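Uncharacterized protein (Parabacteroides merdae, PDB 4R7F) is of unknown function but binds a magnesium ion, contains immunoglobulin-like beta-sandwich domains and is probably related to plug proteins of the type 9 secretion system. Local coordinates at residues A[185-190]-A[216-221]; A[269-274]-A[371-376]. One frame throughout, in Å; residues are numbered along the deposited sequence.

Contact 1 (A[185-190]-A[216-221])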
# COMPACT_ATOMS: atom_id res chain seq x y z
N VAL A 185 -14.59 -9.34 -9.89
CA VAL A 185 -13.68 -9.15 -8.77
C VAL A 185 -12.64 -10.27 -8.73
O VAL A 185 -12.98 -11.45 -8.71
CB VAL A 185 -14.48 -9.06 -7.46
CG1 VAL A 185 -13.54 -8.89 -6.29
CG2 VAL A 185 -15.44 -7.88 -7.53
N TYR A 186 -11.37 -9.91 -8.71
CA TYR A 186 -10.31 -10.89 -8.78
C TYR A 186 -9.44 -10.78 -7.56
O TYR A 186 -9.01 -9.68 -7.21
CB TYR A 186 -9.45 -10.65 -10.03
CG TYR A 186 -10.19 -10.74 -11.33
CD1 TYR A 186 -10.37 -11.96 -11.97
CD2 TYR A 186 -10.70 -9.63 -11.95
CE1 TYR A 186 -11.03 -12.07 -13.18
CE2 TYR A 186 -11.39 -9.73 -13.16
CZ TYR A 186 -11.54 -10.97 -13.78
OH TYR A 186 -12.24 -11.10 -14.97
N GLN A 187 -9.17 -11.92 -6.93
CA GLN A 187 -8.25 -11.99 -5.82
C GLN A 187 -6.88 -12.34 -6.36
O GLN A 187 -6.75 -13.29 -7.14
CB GLN A 187 -8.68 -13.07 -4.84
CG GLN A 187 -7.86 -13.20 -3.57
CD GLN A 187 -8.27 -14.41 -2.73
OE1 GLN A 187 -8.55 -15.46 -3.25
NE2 GLN A 187 -8.30 -14.25 -1.40
N ASP A 188 -5.87 -11.57 -5.94
CA ASP A 188 -4.46 -11.82 -6.32
C ASP A 188 -4.31 -12.19 -7.81
O ASP A 188 -3.59 -13.12 -8.17
CB ASP A 188 -3.80 -12.88 -5.41
CG ASP A 188 -3.87 -12.49 -3.93
OD1 ASP A 188 -3.83 -11.29 -3.64
OD2 ASP A 188 -3.98 -13.38 -3.05
N ASN A 189 -5.02 -11.45 -8.67
CA ASN A 189 -4.94 -11.63 -10.11
C ASN A 189 -5.26 -13.05 -10.63
O ASN A 189 -4.73 -13.47 -11.65
CB ASN A 189 -3.58 -11.11 -10.59
CG ASN A 189 -3.57 -9.59 -10.71
OD1 ASN A 189 -4.25 -9.01 -11.55
ND2 ASN A 189 -2.86 -8.93 -9.82
N ARG A 190 -6.11 -13.76 -9.89
CA ARG A 190 -6.48 -15.14 -10.21
C ARG A 190 -7.84 -15.10 -10.86
O ARG A 190 -8.78 -14.47 -10.34
CB ARG A 190 -6.58 -15.99 -8.96
CG ARG A 190 -5.23 -16.39 -8.38
CD ARG A 190 -5.35 -16.99 -6.97
NE ARG A 190 -6.30 -18.09 -6.94
CZ ARG A 190 -6.75 -18.64 -5.82
NH1 ARG A 190 -6.36 -18.19 -4.64
NH2 ARG A 190 -7.60 -19.66 -5.88
N LEU A 216 -19.01 -12.07 -2.25
CA LEU A 216 -17.81 -11.27 -2.16
C LEU A 216 -16.95 -11.65 -0.97
O LEU A 216 -16.03 -10.91 -0.60
CB LEU A 216 -18.13 -9.78 -2.17
CG LEU A 216 -18.48 -9.25 -3.55
CD1 LEU A 216 -18.88 -7.81 -3.46
CD2 LEU A 216 -17.33 -9.42 -4.52
N ILE A 217 -17.22 -12.83 -0.42
CA ILE A 217 -16.44 -13.39 0.65
C ILE A 217 -15.51 -14.45 0.08
O ILE A 217 -15.94 -15.43 -0.50
CB ILE A 217 -17.33 -14.01 1.74
CG1 ILE A 217 -18.24 -12.94 2.33
CG2 ILE A 217 -16.45 -14.56 2.85
CD1 ILE A 217 -19.15 -13.44 3.44
N PHE A 218 -14.22 -14.23 0.25
CA PHE A 218 -13.19 -15.06 -0.34
C PHE A 218 -12.48 -15.78 0.76
O PHE A 218 -12.35 -15.23 1.85
CB PHE A 218 -12.16 -14.17 -0.99
CG PHE A 218 -12.60 -13.58 -2.26
CD1 PHE A 218 -13.31 -12.38 -2.28
CD2 PHE A 218 -12.24 -14.15 -3.46
CE1 PHE A 218 -13.70 -11.80 -3.47
CE2 PHE A 218 -12.65 -13.60 -4.66
CZ PHE A 218 -13.39 -12.41 -4.66
N PRO A 219 -11.94 -16.97 0.48
CA PRO A 219 -11.02 -17.50 1.52
C PRO A 219 -9.76 -16.66 1.60
O PRO A 219 -9.28 -16.16 0.58
CB PRO A 219 -10.72 -18.92 1.04
CG PRO A 219 -11.06 -18.90 -0.42
CD PRO A 219 -12.19 -17.94 -0.59
N ALA A 220 -9.23 -16.49 2.81
CA ALA A 220 -8.19 -15.51 3.04
C ALA A 220 -6.83 -15.95 2.57
O ALA A 220 -5.96 -15.10 2.28
CB ALA A 220 -8.16 -15.10 4.50
N GLY A 221 -6.60 -17.25 2.51
CA GLY A 221 -5.28 -17.76 2.09
C GLY A 221 -4.19 -17.34 3.04
O GLY A 221 -4.43 -17.10 4.25
O HOH W 1 -7.52 -17.63 -1.77

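Contact 2 (A[269-274]-A[371-376]). With MG (magnesium ion), chain G.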
# COMPACT_ATOMS: atom_id res chain seq x y z
N ASP A 269 5.16 -10.45 1.01
CA ASP A 269 5.11 -11.02 -0.33
C ASP A 269 4.67 -9.99 -1.38
O ASP A 269 4.48 -8.82 -1.08
CB ASP A 269 4.21 -12.27 -0.38
CG ASP A 269 2.72 -11.94 -0.26
OD1 ASP A 269 2.38 -10.76 -0.04
OD2 ASP A 269 1.88 -12.86 -0.38
N GLN A 270 4.51 -10.44 -2.60
CA GLN A 270 4.06 -9.58 -3.69
C GLN A 270 2.92 -10.27 -4.45
O GLN A 270 2.76 -10.12 -5.66
CB GLN A 270 5.25 -9.26 -4.58
CG GLN A 270 6.34 -8.44 -3.89
CD GLN A 270 7.32 -9.26 -3.01
OE1 GLN A 270 7.61 -10.44 -3.28
NE2 GLN A 270 7.83 -8.63 -1.96
N ASP A 271 2.12 -11.02 -3.69
CA ASP A 271 0.86 -11.66 -4.12
C ASP A 271 0.93 -12.47 -5.43
O ASP A 271 0.04 -12.33 -6.28
CB ASP A 271 -0.24 -10.61 -4.23
CG ASP A 271 -0.59 -9.95 -2.88
OD1 ASP A 271 -0.35 -10.54 -1.79
OD2 ASP A 271 -1.15 -8.82 -2.95
N GLY A 272 2.01 -13.24 -5.58
CA GLY A 272 2.19 -14.19 -6.64
C GLY A 272 3.12 -13.71 -7.74
O GLY A 272 3.43 -14.45 -8.66
N ARG A 273 3.60 -12.49 -7.63
CA ARG A 273 4.49 -11.96 -8.65
C ARG A 273 5.89 -12.56 -8.57
O ARG A 273 6.28 -13.19 -7.57
CB ARG A 273 4.60 -10.44 -8.53
CG ARG A 273 3.30 -9.71 -8.78
CD ARG A 273 3.42 -8.23 -8.48
NE ARG A 273 2.19 -7.55 -8.89
CZ ARG A 273 1.12 -7.42 -8.13
NH1 ARG A 273 1.10 -7.90 -6.89
NH2 ARG A 273 0.05 -6.80 -8.61
N PHE A 274 6.62 -12.36 -9.67
CA PHE A 274 8.04 -12.68 -9.72
C PHE A 274 8.80 -11.53 -10.33
O PHE A 274 8.20 -10.69 -11.00
CB PHE A 274 8.30 -13.98 -10.50
CG PHE A 274 8.02 -13.90 -11.98
CD1 PHE A 274 8.91 -13.32 -12.84
CD2 PHE A 274 6.87 -14.43 -12.50
CE1 PHE A 274 8.63 -13.24 -14.17
CE2 PHE A 274 6.60 -14.40 -13.83
CZ PHE A 274 7.47 -13.79 -14.67
N GLN A 371 -2.34 -10.46 3.84
CA GLN A 371 -2.38 -9.34 2.90
C GLN A 371 -2.66 -9.88 1.49
O GLN A 371 -1.84 -10.62 0.91
CB GLN A 371 -1.05 -8.55 2.95
CG GLN A 371 -0.96 -7.38 1.94
CD GLN A 371 -0.48 -7.72 0.50
OE1 GLN A 371 0.47 -8.51 0.27
NE2 GLN A 371 -1.12 -7.06 -0.49
N ASN A 372 -3.82 -9.53 0.95
CA ASN A 372 -4.19 -9.90 -0.42
C ASN A 372 -4.62 -8.66 -1.15
O ASN A 372 -4.89 -7.64 -0.53
CB ASN A 372 -5.35 -10.89 -0.42
CG ASN A 372 -4.94 -12.26 0.06
OD1 ASN A 372 -3.98 -12.87 -0.44
ND2 ASN A 372 -5.64 -12.74 1.04
N GLU A 373 -4.68 -8.74 -2.46
CA GLU A 373 -5.23 -7.64 -3.24
C GLU A 373 -6.47 -8.10 -4.00
O GLU A 373 -6.59 -9.27 -4.32
CB GLU A 373 -4.20 -7.10 -4.22
CG GLU A 373 -3.84 -8.03 -5.36
CD GLU A 373 -2.61 -7.55 -6.09
OE1 GLU A 373 -1.52 -7.58 -5.48
OE2 GLU A 373 -2.75 -7.14 -7.24
N TYR A 374 -7.37 -7.17 -4.28
CA TYR A 374 -8.60 -7.46 -4.99
C TYR A 374 -8.81 -6.39 -6.01
O TYR A 374 -8.83 -5.22 -5.66
CB TYR A 374 -9.78 -7.46 -4.02
CG TYR A 374 -9.64 -8.50 -2.98
CD1 TYR A 374 -8.92 -8.26 -1.82
CD2 TYR A 374 -10.16 -9.75 -3.16
CE1 TYR A 374 -8.77 -9.25 -0.85
CE2 TYR A 374 -10.04 -10.74 -2.18
CZ TYR A 374 -9.33 -10.50 -1.04
OH TYR A 374 -9.14 -11.53 -0.11
N SER A 375 -8.98 -6.78 -7.25
CA SER A 375 -9.24 -5.83 -8.32
C SER A 375 -10.73 -5.93 -8.73
O SER A 375 -11.23 -7.01 -8.99
CB SER A 375 -8.33 -6.09 -9.51
OG SER A 375 -6.95 -6.18 -9.16
N ILE A 376 -11.40 -4.79 -8.77
CA ILE A 376 -12.82 -4.65 -9.05
C ILE A 376 -12.93 -3.94 -10.38
O ILE A 376 -12.45 -2.82 -10.53
CB ILE A 376 -13.49 -3.83 -7.97
CG1 ILE A 376 -13.27 -4.50 -6.62
CG2 ILE A 376 -14.99 -3.66 -8.25
CD1 ILE A 376 -13.50 -3.57 -5.47
MG MG G . 0.01 -11.45 0.18
O HOH W 2 -1.29 -13.45 0.00

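Contact 1 (A[185-190]-A[216-221])
Gln187 NE2 donates a nearly straight hydrogen bond to Pro219 O, at 2.9 Å. The carbonyl oxygen lies in the plane of the Gln187 amide, and the donor approaches almost head-on to it. The reach comes from an extended side chain, its CG anti to the backbone N (chi1 -176°), which carries the amide straight across to the facing strand. Both ends of the amide have further partners, since Tyr374 OH also receives from NE2 while Asn193 ND2 donates to OE1. A water lies 2.8 Å from Gln187 OE1. Here two layers of an immunoglobulin-like beta-sandwich lie face to face: strand 181-187 and strand 207-219 belong to different sheets, their local axes 9.5 Å apart at closest approach and only 21° from parallel. On its way across, the glutamine slides along Phe218 in the opposite sense, Gln187 CB 4.0 Å from Phe218 CD2 and the amide inclined by 48° to the ring. Were the glutamine replaced by alanine, Pro219 O would probably lose this donor and a gap would open alongside the Phe218 ring. Farther along the interface between the sheets the chemistry turns apolar: Val185 CG1 meets Phe218 CZ at 3.9 Å, and Val185 CG2 touches Leu216 CD2 at the same distance. Past Gln187 the chain reverses in a type I' turn closed by Arg190 N on Gln187 O.

Contact 2 (A[269-274]-A[371-376])
The Arg273 guanidinium and the Glu373 carboxylate meet edge to edge, their planes 30° apart, in an end-on salt bridge. Arg273 NH1 binds Glu373 OE1 at 3.0 Å within the guanidinium plane. Arg273 NH2 binds Glu373 OE2 at 3.1 Å on its syn lone pair. NH1 also donates to Gln270 O from above the carbonyl plane; Arg273 N reaches that oxygen from the other face, closing a type I' turn. Asp271 OD2 comes within 2.8 Å of Glu373 OE1, an acceptor pair whose carboxylates are turned 74° apart. The nearby arginine and magnesium probably ease this crowding of negative charge. Asp271 OD1 points to the magnesium ion at 2.2 Å, Asp269 grips it with both carboxylate oxygens, and Gln371 contributes its backbone O, also at 2.2 Å. Tyr224 N donates to Asp269 OD2. A water and Glu223 complete the ligands; Asn372 OD1 accepts from that water, while Asn372 ND2 donates to Ala220 O. The metal thereby ties a loop between strands 248-253 and 274-276 to the residues leading into strand 373-380, which runs between strands 181-187 and 389-397 in its sheet.

How the contacts relate
Both contacts are buried, and neither is touched by the other protein chain of the assembly. They share one sheet: strand 181-187, used by contact 1, is the neighbour of strand 373-380, used by contact 2, with Tyr186 O and Ser375 N hydrogen-bonded between them. Contact 1 joins that sheet to the facing layer of its sandwich, and it mixes apolar packing of Val185, Leu216 and Phe218 with a buried glutamine amide bonded to a backbone carbonyl. Contact 2 instead binds the sheet to a loop distant in sequence. Here the intersheet contact relies on hydrocarbon and one neutral amide, the loop contact on charges and a metal. The bond from Asn372 to Ala220 joins the two.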